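Local coordinates for Rbam17540 (Bacillus amyloliquefaciens, PDB 2YOY), which probably acts as a copper-dependent lytic polysaccharide monooxygenase, of the family first classed as CBM33, that oxidatively cleaves cellulose or related polysaccharides, at residues P7-E17 with L70-Q81; Y30-E41 with A59-L70. All blocks are in the same frame, centred on the assembly; numbering follows the deposited sequence.

Contact 1. Residues P7-E17 with L70-Q81; sequences PVSRAYMGALE and LDKQTADHWVKQ
Arg10 lies flat on the indole of Trp78 in a cation-pi stack, where the first helix of this lytic polysaccharide monooxygenase domain meets the loop that leads into strand 81-83. The guanidinium and ring planes are 4° apart. Arg10 CZ sits 3.5 Å from the centroid of the Trp78 five-membered ring, while Arg10 CD makes a CH-pi contact over the six-membered ring. The side chain leaves the helix with CG anti to the backbone N (chi1 -176°), and its bend at chi3 lays the flat end along the indole. At the guanidinium edge, Arg10 NH1 gives a weak bond to Leu70 O. Arg10 NH2 reaches Gln73 OE1 at 3.2 Å; Gln73 NE2 bonds to Pro114 O. A salt bridge from Arg10 NH2 to Asp174 is the stronger polar hold and probably balances the charge. Met13 CE packs 4.0 Å from Val79 CG1. The amide of Gln81 grips the backbone of Val8 twice: Gln81 OE1 accepts from Val8 N at 2.9 Å, and Gln81 NE2 donates to Val8 O at 2.8 Å. Behind this shell, His77 covers the indole face opposite Arg10. Trp78 NE1 donates to Lys72 O at 3.0 Å, almost in the indole plane, which helps fix the ring's rotation.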
loop_
_atom_site.group_PDB
_atom_site.type_symbol
_atom_site.label_atom_id
_atom_site.label_comp_id
_atom_site.label_asym_id
_atom_site.label_seq_id
_atom_site.Cartn_x
_atom_site.Cartn_y
_atom_site.Cartn_z
ATOM N N PRO A 7 10.081 0.738 1.330
ATOM C CA PRO A 7 9.912 2.074 0.708
ATOM C C PRO A 7 8.735 2.842 1.345
ATOM O O PRO A 7 7.958 2.260 2.113
ATOM C CB PRO A 7 9.610 1.764 -0.775
ATOM C CG PRO A 7 9.842 0.324 -0.990
ATOM C CD PRO A 7 9.752 -0.345 0.382
ATOM N N VAL A 8 8.642 4.143 1.074
ATOM C CA VAL A 8 7.567 4.962 1.602
ATOM C C VAL A 8 6.272 4.735 0.831
ATOM O O VAL A 8 6.140 5.100 -0.330
ATOM C CB VAL A 8 7.971 6.461 1.523
ATOM C CG1 VAL A 8 6.895 7.324 2.125
ATOM C CG2 VAL A 8 9.331 6.661 2.200
ATOM N N SER A 9 5.344 4.096 1.537
ATOM C CA SER A 9 3.946 3.993 1.095
ATOM C C SER A 9 3.319 5.335 0.813
ATOM O O SER A 9 3.676 6.342 1.357
ATOM C CB SER A 9 3.088 3.236 2.132
ATOM O OG SER A 9 2.867 3.926 3.357
ATOM N N ARG A 10 2.336 5.348 -0.053
ATOM C CA ARG A 10 1.656 6.566 -0.326
ATOM C C ARG A 10 1.037 7.179 0.905
ATOM O O ARG A 10 1.068 8.413 1.041
ATOM C CB ARG A 10 0.600 6.321 -1.475
ATOM C CG ARG A 10 -0.125 7.560 -1.932
ATOM C CD ARG A 10 -1.301 7.176 -2.855
ATOM N NE ARG A 10 -0.862 6.548 -4.093
ATOM C CZ ARG A 10 -1.665 5.969 -5.000
ATOM N NH1 ARG A 10 -2.996 5.954 -4.847
ATOM N NH2 ARG A 10 -1.121 5.433 -6.100
ATOM N N ALA A 11 0.473 6.354 1.801
ATOM C CA ALA A 11 -0.106 6.826 3.009
ATOM C C ALA A 11 0.930 7.511 3.925
ATOM O O ALA A 11 0.690 8.628 4.442
ATOM C CB ALA A 11 -0.764 5.684 3.757
ATOM N N TYR A 12 2.083 6.871 4.071
ATOM C CA TYR A 12 3.131 7.465 4.867
ATOM C C TYR A 12 3.701 8.755 4.198
ATOM O O TYR A 12 3.976 9.767 4.887
ATOM C CB TYR A 12 4.148 6.398 5.098
ATOM C CG TYR A 12 5.312 6.846 5.990
ATOM C CD1 TYR A 12 5.095 7.604 7.126
ATOM C CD2 TYR A 12 6.625 6.504 5.647
ATOM C CE1 TYR A 12 6.195 7.990 7.923
ATOM C CE2 TYR A 12 7.702 6.874 6.436
ATOM C CZ TYR A 12 7.480 7.622 7.550
ATOM O OH TYR A 12 8.569 7.987 8.301
ATOM N N MET A 13 3.839 8.747 2.858
ATOM C CA MET A 13 4.197 9.940 2.112
ATOM C C MET A 13 3.230 11.087 2.436
ATOM O O MET A 13 3.648 12.250 2.570
ATOM C CB MET A 13 4.213 9.700 0.599
ATOM C CG MET A 13 4.931 10.742 -0.284
ATOM S SD MET A 13 6.700 10.458 -0.141
ATOM C CE MET A 13 6.967 9.068 -1.274
ATOM N N GLY A 14 1.956 10.769 2.644
ATOM C CA GLY A 14 0.971 11.822 3.087
ATOM C C GLY A 14 1.344 12.459 4.435
ATOM O O GLY A 14 1.368 13.705 4.586
ATOM N N ALA A 15 1.647 11.595 5.393
ATOM C CA ALA A 15 2.096 12.018 6.726
ATOM C C ALA A 15 3.363 12.819 6.628
ATOM O O ALA A 15 3.509 13.826 7.310
ATOM C CB ALA A 15 2.293 10.820 7.618
ATOM N N LEU A 16 4.303 12.375 5.809
ATOM C CA LEU A 16 5.514 13.182 5.554
ATOM C C LEU A 16 5.245 14.513 4.971
ATOM O O LEU A 16 5.862 15.492 5.407
ATOM C CB LEU A 16 6.546 12.404 4.727
ATOM C CG LEU A 16 7.121 11.153 5.353
ATOM C CD1 LEU A 16 8.123 10.533 4.401
ATOM C CD2 LEU A 16 7.820 11.399 6.702
ATOM N N GLU A 17 4.351 14.613 3.952
ATOM C CA GLU A 17 4.079 15.907 3.325
ATOM C C GLU A 17 3.220 16.856 4.192
ATOM O O GLU A 17 3.284 18.082 4.040
ATOM C CB GLU A 17 3.381 15.699 1.968
ATOM C CG GLU A 17 4.329 15.081 0.935
ATOM C CD GLU A 17 4.164 15.584 -0.436
ATOM O OE1 GLU A 17 4.827 16.614 -0.777
ATOM O OE2 GLU A 17 3.473 14.901 -1.249
ATOM N N LEU A 70 -6.911 8.749 -1.312
ATOM C CA LEU A 70 -5.894 7.898 -1.875
ATOM C C LEU A 70 -6.324 7.235 -3.205
ATOM O O LEU A 70 -5.473 6.786 -3.972
ATOM C CB LEU A 70 -5.418 6.875 -0.913
ATOM C CG LEU A 70 -4.700 7.467 0.296
ATOM C CD1 LEU A 70 -4.492 6.321 1.267
ATOM C CD2 LEU A 70 -3.375 8.123 -0.060
ATOM N N ASP A 71 -7.619 7.271 -3.497
ATOM C CA ASP A 71 -8.098 6.591 -4.677
ATOM C C ASP A 71 -7.933 7.381 -5.957
ATOM O O ASP A 71 -8.091 6.810 -7.030
ATOM C CB ASP A 71 -9.547 6.161 -4.490
ATOM C CG ASP A 71 -9.726 5.113 -3.412
ATOM O OD1 ASP A 71 -8.883 4.176 -3.307
ATOM O OD2 ASP A 71 -10.755 5.194 -2.687
ATOM N N LYS A 72 -7.587 8.672 -5.859
ATOM C CA LYS A 72 -7.270 9.437 -7.044
ATOM C C LYS A 72 -6.152 8.749 -7.777
ATOM O O LYS A 72 -5.271 8.171 -7.165
ATOM C CB LYS A 72 -6.846 10.861 -6.711
ATOM C CG LYS A 72 -7.976 11.740 -6.220
ATOM C CD LYS A 72 -7.606 13.219 -6.358
ATOM C CE LYS A 72 -8.781 14.121 -6.016
ATOM N NZ LYS A 72 -8.425 15.547 -6.249
ATOM N N GLN A 73 -6.178 8.785 -9.098
ATOM C CA GLN A 73 -5.096 8.154 -9.858
ATOM C C GLN A 73 -4.860 8.816 -11.188
ATOM O O GLN A 73 -5.691 8.747 -12.096
ATOM C CB GLN A 73 -5.378 6.666 -10.027
ATOM C CG GLN A 73 -4.297 5.833 -10.660
ATOM C CD GLN A 73 -2.989 5.856 -9.880
ATOM O OE1 GLN A 73 -2.958 5.608 -8.676
ATOM N NE2 GLN A 73 -1.913 6.233 -10.572
ATOM N N THR A 74 -3.738 9.508 -11.270
ATOM C CA THR A 74 -3.236 10.059 -12.526
ATOM C C THR A 74 -1.762 9.787 -12.627
ATOM O O THR A 74 -1.087 9.461 -11.630
ATOM C CB THR A 74 -3.455 11.587 -12.667
ATOM O OG1 THR A 74 -2.579 12.294 -11.771
ATOM C CG2 THR A 74 -4.894 11.974 -12.398
ATOM N N ALA A 75 -1.232 9.953 -13.835
ATOM C CA ALA A 75 0.199 9.791 -14.042
ATOM C C ALA A 75 1.074 10.716 -13.183
ATOM O O ALA A 75 2.196 10.335 -12.820
ATOM C CB ALA A 75 0.537 9.967 -15.516
ATOM N N ASP A 76 0.549 11.896 -12.843
ATOM C CA ASP A 76 1.335 12.942 -12.203
ATOM C C ASP A 76 1.001 13.184 -10.746
ATOM O O ASP A 76 1.745 13.904 -10.086
ATOM C CB ASP A 76 1.191 14.263 -12.994
ATOM C CG ASP A 76 1.874 14.204 -14.371
ATOM O OD1 ASP A 76 2.698 13.287 -14.625
ATOM O OD2 ASP A 76 1.574 15.062 -15.219
ATOM N N HIS A 77 -0.071 12.587 -10.235
ATOM C CA HIS A 77 -0.607 13.015 -8.921
ATOM C C HIS A 77 0.360 12.701 -7.797
ATOM O O HIS A 77 0.594 13.552 -6.947
ATOM C CB HIS A 77 -1.951 12.408 -8.598
ATOM C CG HIS A 77 -2.642 13.083 -7.441
ATOM N ND1 HIS A 77 -3.414 14.211 -7.594
ATOM C CD2 HIS A 77 -2.664 12.800 -6.116
ATOM C CE1 HIS A 77 -3.882 14.593 -6.421
ATOM N NE2 HIS A 77 -3.410 13.776 -5.504
ATOM N N TRP A 78 0.907 11.487 -7.780
ATOM C CA TRP A 78 1.648 11.039 -6.601
ATOM C C TRP A 78 3.159 11.148 -6.710
ATOM O O TRP A 78 3.729 11.038 -7.785
ATOM C CB TRP A 78 1.251 9.583 -6.261
ATOM C CG TRP A 78 -0.266 9.424 -6.184
ATOM C CD1 TRP A 78 -1.070 8.766 -7.101
ATOM C CD2 TRP A 78 -1.140 9.885 -5.167
ATOM N NE1 TRP A 78 -2.369 8.773 -6.677
ATOM C CE2 TRP A 78 -2.456 9.501 -5.532
ATOM C CE3 TRP A 78 -0.967 10.563 -3.980
ATOM C CZ2 TRP A 78 -3.562 9.777 -4.732
ATOM C CZ3 TRP A 78 -2.079 10.859 -3.194
ATOM C CH2 TRP A 78 -3.354 10.451 -3.563
ATOM N N VAL A 79 3.820 11.233 -5.547
ATOM C CA VAL A 79 5.281 11.288 -5.498
ATOM C C VAL A 79 5.870 9.908 -5.721
ATOM O O VAL A 79 5.540 8.956 -5.011
ATOM C CB VAL A 79 5.801 11.835 -4.144
ATOM C CG1 VAL A 79 7.320 11.829 -4.118
ATOM C CG2 VAL A 79 5.315 13.265 -3.896
ATOM N N LYS A 80 6.734 9.772 -6.720
ATOM C CA LYS A 80 7.369 8.487 -7.014
ATOM C C LYS A 80 8.752 8.394 -6.332
ATOM O O LYS A 80 9.496 9.378 -6.223
ATOM C CB LYS A 80 7.569 8.328 -8.494
ATOM C CG LYS A 80 6.252 8.091 -9.244
ATOM C CD LYS A 80 5.850 9.286 -10.037
ATOM C CE LYS A 80 4.476 9.098 -10.632
ATOM N NZ LYS A 80 3.785 10.405 -10.549
ATOM N N GLN A 81 9.117 7.220 -5.914
ATOM C CA GLN A 81 10.489 7.058 -5.441
ATOM C C GLN A 81 11.150 6.011 -6.321
ATOM O O GLN A 81 10.529 5.058 -6.768
ATOM C CB GLN A 81 10.519 6.603 -4.016
ATOM C CG GLN A 81 9.787 5.299 -3.808
ATOM C CD GLN A 81 9.085 5.284 -2.486
ATOM O OE1 GLN A 81 9.724 5.137 -1.415
ATOM N NE2 GLN A 81 7.790 5.441 -2.529
HETATM O O HOH W 1 -4.817 5.312 -6.830
#

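Contact 2. Residues Y30-E41 with A59-L70; sequences YGSVIDNPQSVE and ANGGSGQIDFGL. With EDO (1,2-ethanediol), chain D.
The backbones of Gly31 and Gly69, and of Glu41 and Gly62, approach to 4.4 Å between CA atoms, and a type I' turn from Gly62 to Gln65 lies beside the copper site of this lytic polysaccharide monooxygenase domain. A side chain on Gly31 would run into Asp67 OD1. One on Gly69 would strike Tyr30 O. Asp67 forms an Asx turn: OD1 accepts from Gly69 N, while Asp67 OD2 takes Ser32 N at 2.9 Å from above the carboxylate plane. A water joins OD1 to Tyr30 O and Val33 N. In return Asp67 N gives a weak bond to Ser32 OG. Val33 and Ile66 lie side by side, and Val33 CG1 packs 3.9 Å from Leu70 CD2. Val40 CG2 meets Ile66 CD1, and Val40 CG1 rests on Ala59 CB at 3.7 Å. Gln65 NE2 bridges two acceptors, Gly62 O at 2.8 Å in its amide plane and Glu41 OE1 at 3.0 Å on the anti side. Glu41 CG is anti to the backbone N (chi1 -174°), and the extended chain carries the carboxylate there, its plane 52° from the amide. Gln65 OE1 accepts from NE2 of the copper ligand His1, a second-shell contact of the metal. With an alanine in place of Gln65, Glu41 OE1 and His1 NE2 would probably lose this partner, and the Glu41 carboxylate would be freer to turn. The Glu41 side chain is about 5 Å from the copper ion. Its OE2 accepts from O2 of a 1,2-ethanediol, probably from the crystallisation liquor. Ser63 OG donates to Glu41 O at 2.6 Å, from above the carbonyl plane.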
loop_
_atom_site.group_PDB
_atom_site.type_symbol
_atom_site.label_atom_id
_atom_site.label_comp_id
_atom_site.label_asym_id
_atom_site.label_seq_id
_atom_site.Cartn_x
_atom_site.Cartn_y
_atom_site.Cartn_z
ATOM N N TYR A 30 -3.834 14.318 -0.469
ATOM C CA TYR A 30 -3.944 12.940 -0.003
ATOM C C TYR A 30 -5.277 12.597 0.684
ATOM O O TYR A 30 -5.608 11.403 0.835
ATOM C CB TYR A 30 -2.838 12.642 1.055
ATOM C CG TYR A 30 -1.428 12.650 0.535
ATOM C CD1 TYR A 30 -0.674 13.831 0.482
ATOM C CD2 TYR A 30 -0.829 11.459 0.077
ATOM C CE1 TYR A 30 0.632 13.825 -0.001
ATOM C CE2 TYR A 30 0.461 11.437 -0.413
ATOM C CZ TYR A 30 1.183 12.625 -0.473
ATOM O OH TYR A 30 2.462 12.622 -0.970
ATOM N N GLY A 31 -6.004 13.616 1.146
ATOM C CA GLY A 31 -7.110 13.436 2.078
ATOM C C GLY A 31 -6.697 13.173 3.506
ATOM O O GLY A 31 -5.535 13.355 3.862
ATOM N N SER A 32 -7.642 12.755 4.335
ATOM C CA SER A 32 -7.440 12.691 5.772
ATOM C C SER A 32 -6.448 11.646 6.306
ATOM O O SER A 32 -6.109 11.645 7.516
ATOM C CB SER A 32 -8.791 12.487 6.462
ATOM O OG SER A 32 -9.397 11.272 6.035
ATOM N N VAL A 33 -5.972 10.761 5.431
ATOM C CA VAL A 33 -4.955 9.818 5.821
ATOM C C VAL A 33 -3.688 10.464 6.354
ATOM O O VAL A 33 -2.946 9.800 7.045
ATOM C CB VAL A 33 -4.625 8.835 4.651
ATOM C CG1 VAL A 33 -3.855 9.534 3.520
ATOM C CG2 VAL A 33 -3.862 7.639 5.176
ATOM N N ILE A 34 -3.428 11.747 6.036
ATOM C CA ILE A 34 -2.222 12.377 6.490
ATOM C C ILE A 34 -2.020 12.294 8.023
ATOM O O ILE A 34 -0.869 12.311 8.503
ATOM C CB ILE A 34 -2.117 13.842 6.003
ATOM C CG1 ILE A 34 -3.189 14.737 6.683
ATOM C CG2 ILE A 34 -2.076 13.915 4.477
ATOM C CD1 ILE A 34 -3.120 16.192 6.281
ATOM N N ASP A 35 -3.127 12.173 8.768
ATOM C CA ASP A 35 -3.097 12.146 10.217
ATOM C C ASP A 35 -2.987 10.746 10.769
ATOM O O ASP A 35 -2.599 10.594 11.936
ATOM C CB ASP A 35 -4.363 12.809 10.785
ATOM C CG ASP A 35 -4.272 14.315 10.814
ATOM O OD1 ASP A 35 -3.177 14.862 10.613
ATOM O OD2 ASP A 35 -5.309 14.960 11.048
ATOM N N ASN A 36 -3.291 9.746 9.930
ATOM C CA ASN A 36 -3.406 8.363 10.353
ATOM C C ASN A 36 -2.985 7.420 9.241
ATOM O O ASN A 36 -3.788 6.601 8.740
ATOM C CB ASN A 36 -4.858 8.065 10.752
ATOM C CG ASN A 36 -5.283 8.832 12.005
ATOM O OD1 ASN A 36 -4.640 8.703 13.069
ATOM N ND2 ASN A 36 -6.336 9.606 11.893
ATOM N N PRO A 37 -1.709 7.494 8.864
ATOM C CA PRO A 37 -1.223 6.613 7.775
ATOM C C PRO A 37 -1.297 5.114 8.100
ATOM O O PRO A 37 -1.243 4.268 7.190
ATOM C CB PRO A 37 0.220 7.086 7.564
ATOM C CG PRO A 37 0.612 7.671 8.914
ATOM C CD PRO A 37 -0.631 8.350 9.406
ATOM N N GLN A 38 -1.384 4.783 9.390
ATOM C CA GLN A 38 -1.546 3.402 9.866
ATOM C C GLN A 38 -2.928 2.793 9.707
ATOM O O GLN A 38 -3.118 1.633 10.054
ATOM C CB GLN A 38 -1.146 3.322 11.377
ATOM C CG GLN A 38 -2.136 3.977 12.356
ATOM C CD GLN A 38 -1.882 5.465 12.592
ATOM O OE1 GLN A 38 -1.182 6.125 11.823
ATOM N NE2 GLN A 38 -2.464 6.004 13.679
ATOM N N SER A 39 -3.886 3.553 9.170
ATOM C CA SER A 39 -5.292 3.143 9.223
ATOM C C SER A 39 -5.896 2.836 7.874
ATOM O O SER A 39 -7.080 2.973 7.752
ATOM C CB SER A 39 -6.123 4.209 9.961
ATOM O OG SER A 39 -5.539 4.471 11.231
ATOM N N VAL A 40 -5.104 2.372 6.892
ATOM C CA VAL A 40 -5.697 2.007 5.561
ATOM C C VAL A 40 -6.214 0.539 5.595
ATOM O O VAL A 40 -5.638 -0.418 5.027
ATOM C CB VAL A 40 -4.728 2.285 4.411
ATOM C CG1 VAL A 40 -5.488 2.246 3.070
ATOM C CG2 VAL A 40 -4.070 3.620 4.533
ATOM N N GLU A 41 -7.302 0.392 6.330
ATOM C CA GLU A 41 -7.834 -0.905 6.762
ATOM C C GLU A 41 -9.130 -1.258 6.074
ATOM O O GLU A 41 -10.086 -0.495 6.115
ATOM C CB GLU A 41 -8.097 -0.839 8.255
ATOM C CG GLU A 41 -8.526 -2.151 8.877
ATOM C CD GLU A 41 -8.740 -2.053 10.375
ATOM O OE1 GLU A 41 -8.708 -0.925 10.920
ATOM O OE2 GLU A 41 -8.948 -3.124 10.993
ATOM N N ALA A 59 -8.480 1.465 0.770
ATOM C CA ALA A 59 -9.136 0.343 1.427
ATOM C C ALA A 59 -10.611 0.661 1.722
ATOM O O ALA A 59 -11.138 0.388 2.803
ATOM C CB ALA A 59 -8.357 -0.055 2.705
ATOM N N ASN A 60 -11.276 1.229 0.720
ATOM C CA ASN A 60 -12.656 1.707 0.840
ATOM C C ASN A 60 -12.864 2.640 2.063
ATOM O O ASN A 60 -13.749 2.438 2.897
ATOM C CB ASN A 60 -13.608 0.514 0.844
ATOM C CG ASN A 60 -14.979 0.870 0.297
ATOM O OD1 ASN A 60 -15.220 2.008 -0.084
ATOM N ND2 ASN A 60 -15.895 -0.086 0.317
ATOM N N GLY A 61 -12.028 3.665 2.152
ATOM C CA GLY A 61 -12.085 4.655 3.217
ATOM C C GLY A 61 -11.585 4.161 4.549
ATOM O O GLY A 61 -11.990 4.640 5.582
ATOM N N GLY A 62 -10.761 3.138 4.530
ATOM C CA GLY A 62 -10.221 2.618 5.762
ATOM C C GLY A 62 -11.245 2.205 6.823
ATOM O O GLY A 62 -11.013 2.399 8.007
ATOM N N SER A 63 -12.373 1.677 6.364
ATOM C CA SER A 63 -13.422 1.147 7.215
ATOM C C SER A 63 -13.958 2.273 8.081
ATOM O O SER A 63 -14.132 2.115 9.293
ATOM C CB SER A 63 -12.875 -0.006 8.061
ATOM O OG SER A 63 -12.341 -1.003 7.206
ATOM N N GLY A 64 -14.153 3.431 7.446
ATOM C CA GLY A 64 -14.539 4.648 8.169
ATOM C C GLY A 64 -13.444 5.514 8.801
ATOM O O GLY A 64 -13.759 6.586 9.291
ATOM N N GLN A 65 -12.167 5.092 8.794
ATOM C CA GLN A 65 -11.112 5.833 9.468
ATOM C C GLN A 65 -10.489 6.975 8.683
ATOM O O GLN A 65 -9.912 7.829 9.273
ATOM C CB GLN A 65 -10.005 4.878 9.952
ATOM C CG GLN A 65 -10.531 3.900 10.973
ATOM C CD GLN A 65 -9.578 2.774 11.251
ATOM O OE1 GLN A 65 -8.944 2.724 12.314
ATOM N NE2 GLN A 65 -9.455 1.870 10.301
ATOM N N ILE A 66 -10.648 6.974 7.351
ATOM C CA ILE A 66 -10.068 7.930 6.468
ATOM C C ILE A 66 -11.108 8.160 5.361
ATOM O O ILE A 66 -12.186 7.578 5.379
ATOM C CB ILE A 66 -8.706 7.464 5.825
ATOM C CG1 ILE A 66 -8.890 6.165 5.044
ATOM C CG2 ILE A 66 -7.644 7.268 6.876
ATOM C CD1 ILE A 66 -7.629 5.632 4.358
ATOM N N ASP A 67 -10.788 9.053 4.450
ATOM C CA ASP A 67 -11.706 9.360 3.310
ATOM C C ASP A 67 -11.208 8.614 2.056
ATOM O O ASP A 67 -10.447 7.665 2.182
ATOM C CB ASP A 67 -11.790 10.870 3.096
ATOM C CG ASP A 67 -10.435 11.517 2.863
ATOM O OD1 ASP A 67 -9.492 10.819 2.431
ATOM O OD2 ASP A 67 -10.291 12.744 3.131
ATOM N N PHE A 68 -11.635 9.029 0.861
ATOM C CA PHE A 68 -11.299 8.347 -0.371
ATOM C C PHE A 68 -10.172 9.048 -1.143
ATOM O O PHE A 68 -9.969 8.744 -2.326
ATOM C CB PHE A 68 -12.513 8.218 -1.322
ATOM C CG PHE A 68 -13.664 7.420 -0.761
ATOM C CD1 PHE A 68 -13.459 6.196 -0.187
ATOM C CD2 PHE A 68 -14.964 7.925 -0.824
ATOM C CE1 PHE A 68 -14.507 5.474 0.371
ATOM C CE2 PHE A 68 -16.024 7.213 -0.294
ATOM C CZ PHE A 68 -15.797 5.985 0.303
ATOM N N GLY A 69 -9.423 9.949 -0.488
ATOM C CA GLY A 69 -8.366 10.691 -1.168
ATOM C C GLY A 69 -7.272 9.880 -1.888
ATOM O O GLY A 69 -6.794 10.308 -2.917
ATOM N N LEU A 70 -6.911 8.749 -1.312
ATOM C CA LEU A 70 -5.894 7.898 -1.875
ATOM C C LEU A 70 -6.324 7.235 -3.205
ATOM O O LEU A 70 -5.473 6.786 -3.972
ATOM C CB LEU A 70 -5.418 6.875 -0.913
ATOM C CG LEU A 70 -4.700 7.467 0.296
ATOM C CD1 LEU A 70 -4.492 6.321 1.267
ATOM C CD2 LEU A 70 -3.375 8.123 -0.060
HETATM C C1 EDO D . -7.351 -4.946 13.190
HETATM O O1 EDO D . -8.321 -5.850 12.644
HETATM C C2 EDO D . -7.955 -3.926 14.155
HETATM O O2 EDO D . -9.024 -3.179 13.569
HETATM O O HOH W 2 -7.041 10.027 2.756
HETATM O O HOH W 3 -8.276 9.965 9.253
HETATM O O HOH W 4 -7.515 5.718 12.981
#

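From the N terminus, residues 7-17 hold the turn after strand 2-6 and the first part of helix 10-21. Helix 23-30 follows, then the loop 30-41 that leads to strand 41-43. Contact 2 joins this loop to residues 59-70, closing the smaller loop. The chain runs straight on into 70-81, which returns to the first helix in contact 1 and closes the larger loop around contact 2. The two nest and do not cross. They share Leu70, and their centres are about 12 Å apart. Tyr30 OH and Glu17 OE2 also join them, probably by a hydrogen bond. Contact 1 ties the helix to the approach to strand 81-83. Contact 2 extends to the copper site.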